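Uncharacterized protein (Deinococcus radiodurans, PDB 3NQN) is of unknown function but binds calcium ions, belongs to the DUF3809 family and probably has a Bet v 1-like fold. Local coordinates at residues D63-S68 and G86-V91. Numbering follows the deposited sequence. Where two conformers were deposited one is given.
With CA (calcium ion), chain C.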
loop_
_atom_site.group_PDB
_atom_site.type_symbol
_atom_site.label_atom_id
_atom_site.label_comp_id
_atom_site.label_asym_id
_atom_site.label_seq_id
_atom_site.Cartn_x
_atom_site.Cartn_y
_atom_site.Cartn_z
ATOM N N ASP A 63 -2.758 4.582 -0.826
ATOM C CA ASP A 63 -3.295 3.948 -2.034
ATOM C C ASP A 63 -4.612 3.232 -1.760
ATOM O O ASP A 63 -4.725 2.473 -0.796
ATOM C CB ASP A 63 -2.287 2.958 -2.614
ATOM C CG ASP A 63 -1.652 2.074 -1.545
ATOM O OD1 ASP A 63 -0.894 2.607 -0.683
ATOM O OD2 ASP A 63 -1.899 0.851 -1.559
ATOM N N LEU A 64 -5.604 3.517 -2.597
ATOM C CA LEU A 64 -6.922 2.877 -2.539
ATOM C C LEU A 64 -7.075 2.027 -3.803
ATOM O O LEU A 64 -7.093 2.567 -4.933
ATOM C CB LEU A 64 -8.046 3.933 -2.492
ATOM C CG LEU A 64 -8.332 4.680 -1.182
ATOM C CD1 LEU A 64 -7.115 5.468 -0.677
ATOM C CD2 LEU A 64 -9.566 5.611 -1.364
ATOM N N PRO A 65 -7.193 0.704 -3.637
ATOM C CA PRO A 65 -7.265 -0.122 -4.815
ATOM C C PRO A 65 -8.641 -0.089 -5.491
ATOM O O PRO A 65 -9.637 0.357 -4.891
ATOM C CB PRO A 65 -6.969 -1.518 -4.271
ATOM C CG PRO A 65 -7.477 -1.483 -2.879
ATOM C CD PRO A 65 -7.246 -0.094 -2.394
ATOM N N PHE A 66 -8.656 -0.480 -6.756
ATOM C CA PHE A 66 -9.884 -0.752 -7.483
ATOM C C PHE A 66 -9.614 -1.942 -8.368
ATOM O O PHE A 66 -8.455 -2.244 -8.696
ATOM C CB PHE A 66 -10.331 0.430 -8.344
ATOM C CG PHE A 66 -9.484 0.646 -9.590
ATOM C CD1 PHE A 66 -9.800 -0.001 -10.790
ATOM C CD2 PHE A 66 -8.406 1.502 -9.568
ATOM C CE1 PHE A 66 -9.031 0.192 -11.921
ATOM C CE2 PHE A 66 -7.632 1.689 -10.698
ATOM C CZ PHE A 66 -7.950 1.021 -11.877
ATOM N N ARG A 67 -10.689 -2.621 -8.735
ATOM C CA ARG A 67 -10.642 -3.715 -9.662
ATOM C C ARG A 67 -11.998 -3.738 -10.377
ATOM O O ARG A 67 -13.065 -3.707 -9.726
ATOM C CB ARG A 67 -10.391 -5.024 -8.930
ATOM C CG ARG A 67 -9.993 -6.178 -9.824
ATOM C CD ARG A 67 -9.508 -7.393 -8.991
ATOM N NE ARG A 67 -8.839 -8.400 -9.828
ATOM C CZ ARG A 67 -7.518 -8.646 -9.838
ATOM N NH1 ARG A 67 -6.680 -7.973 -9.042
ATOM N NH2 ARG A 67 -7.035 -9.580 -10.646
ATOM N N SER A 68 -11.962 -3.781 -11.695
ATOM C CA SER A 68 -13.175 -3.762 -12.494
ATOM C C SER A 68 -13.169 -4.847 -13.578
ATOM O O SER A 68 -12.137 -5.169 -14.150
ATOM C CB SER A 68 -13.349 -2.411 -13.150
ATOM O OG SER A 68 -13.450 -1.362 -12.191
ATOM N N GLY A 86 -13.879 -4.277 3.313
ATOM C CA GLY A 86 -14.018 -3.049 4.104
ATOM C C GLY A 86 -12.839 -2.746 5.040
ATOM O O GLY A 86 -12.855 -1.720 5.750
ATOM N N GLU A 87 -11.800 -3.605 5.027
ATOM C CA GLU A 87 -10.616 -3.438 5.904
ATOM C C GLU A 87 -9.863 -2.145 5.604
ATOM O O GLU A 87 -9.174 -1.595 6.469
ATOM C CB GLU A 87 -9.671 -4.622 5.733
ATOM C CG GLU A 87 -8.943 -4.615 4.417
ATOM C CD GLU A 87 -8.503 -5.972 3.995
ATOM O OE1 GLU A 87 -8.116 -6.778 4.876
ATOM O OE2 GLU A 87 -8.552 -6.244 2.779
ATOM N N ARG A 88 -9.942 -1.692 4.360
ATOM C CA ARG A 88 -9.324 -0.446 3.986
ATOM C C ARG A 88 -10.113 0.202 2.900
ATOM O O ARG A 88 -10.833 -0.461 2.194
ATOM C CB ARG A 88 -7.868 -0.637 3.569
ATOM C CG ARG A 88 -7.655 -1.559 2.415
ATOM C CD ARG A 88 -6.229 -1.425 1.881
ATOM N NE ARG A 88 -5.967 -2.364 0.792
ATOM C CZ ARG A 88 -4.997 -2.221 -0.116
ATOM N NH1 ARG A 88 -4.203 -1.152 -0.106
ATOM N NH2 ARG A 88 -4.845 -3.132 -1.055
ATOM N N ALA A 89 -9.988 1.521 2.798
ATOM C CA ALA A 89 -10.684 2.305 1.785
ATOM C C ALA A 89 -10.342 1.816 0.385
ATOM O O ALA A 89 -9.232 1.364 0.130
ATOM C CB ALA A 89 -10.340 3.767 1.931
ATOM N N TRP A 90 -11.330 1.861 -0.504
ATOM C CA TRP A 90 -11.163 1.390 -1.858
ATOM C C TRP A 90 -12.022 2.238 -2.795
ATOM O O TRP A 90 -12.797 3.073 -2.341
ATOM C CB TRP A 90 -11.519 -0.100 -1.967
ATOM C CG TRP A 90 -12.969 -0.465 -1.523
ATOM C CD1 TRP A 90 -13.418 -0.625 -0.249
ATOM C CD2 TRP A 90 -14.070 -0.802 -2.382
ATOM N NE1 TRP A 90 -14.750 -0.991 -0.251
ATOM C CE2 TRP A 90 -15.176 -1.091 -1.551
ATOM C CE3 TRP A 90 -14.244 -0.826 -3.781
ATOM C CZ2 TRP A 90 -16.430 -1.436 -2.064
ATOM C CZ3 TRP A 90 -15.487 -1.169 -4.291
ATOM C CH2 TRP A 90 -16.571 -1.468 -3.431
ATOM N N VAL A 91 -11.815 2.063 -4.092
ATOM C CA VAL A 91 -12.529 2.823 -5.099
ATOM C C VAL A 91 -13.227 1.888 -6.086
ATOM O O VAL A 91 -12.690 0.824 -6.430
ATOM C CB VAL A 91 -11.536 3.736 -5.899
ATOM C CG1 VAL A 91 -12.242 4.415 -7.092
ATOM C CG2 VAL A 91 -10.898 4.770 -4.980
HETATM CA CA CA C . -0.674 0.546 0.695
HETATM O O HOH W 1 -6.657 1.947 1.205
HETATM O O HOH W 2 -3.109 1.179 1.127
HETATM O O HOH W 3 -13.220 -1.893 -7.169
HETATM O O HOH W 4 -1.163 -1.740 0.032
HETATM O O HOH W 5 1.074 0.288 -0.794
HETATM O O HOH W 6 0.486 2.200 2.116
#
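R88 reaches D63 beside a calcium ion: its NH1 makes a weak, bent bond of 3.4 Å to D63 OD2 within a salt bridge, carboxylate and guanidinium planes turned 77° apart. D63 chelates the metal through both oxygens. A metal-bound water also accepts from NH1, near the guanidinium plane, and donates to D63 O, so NH1, from the second shell, holds two first-shell ligands. R88 runs extended from CG to NE, and one guanidinium face lies over P65 CG, off centre toward NH2, 3.6 Å away. Cut back to an alanine, R88 would probably leave D63 OD2 and this water without their partner and bare the side of P65 beneath the guanidinium. V91 N donates to P65 O at 2.9 Å, nearly straight at 169°, the one direct backbone bond here. L64 CG packs on A89 CB at 3.8 Å, and L64 CB on V91 CG2. A second water bridges D63 O and A89 O. D63 of the second subunit binds the same calcium, at the dimer interface. The start of strand 90-99 meets strand 60-73 directly, at 56°, although strand 76-81 separates them in the sheet; strands 104-114 (W90 stacking on H114) and 47-56 flank them beyond.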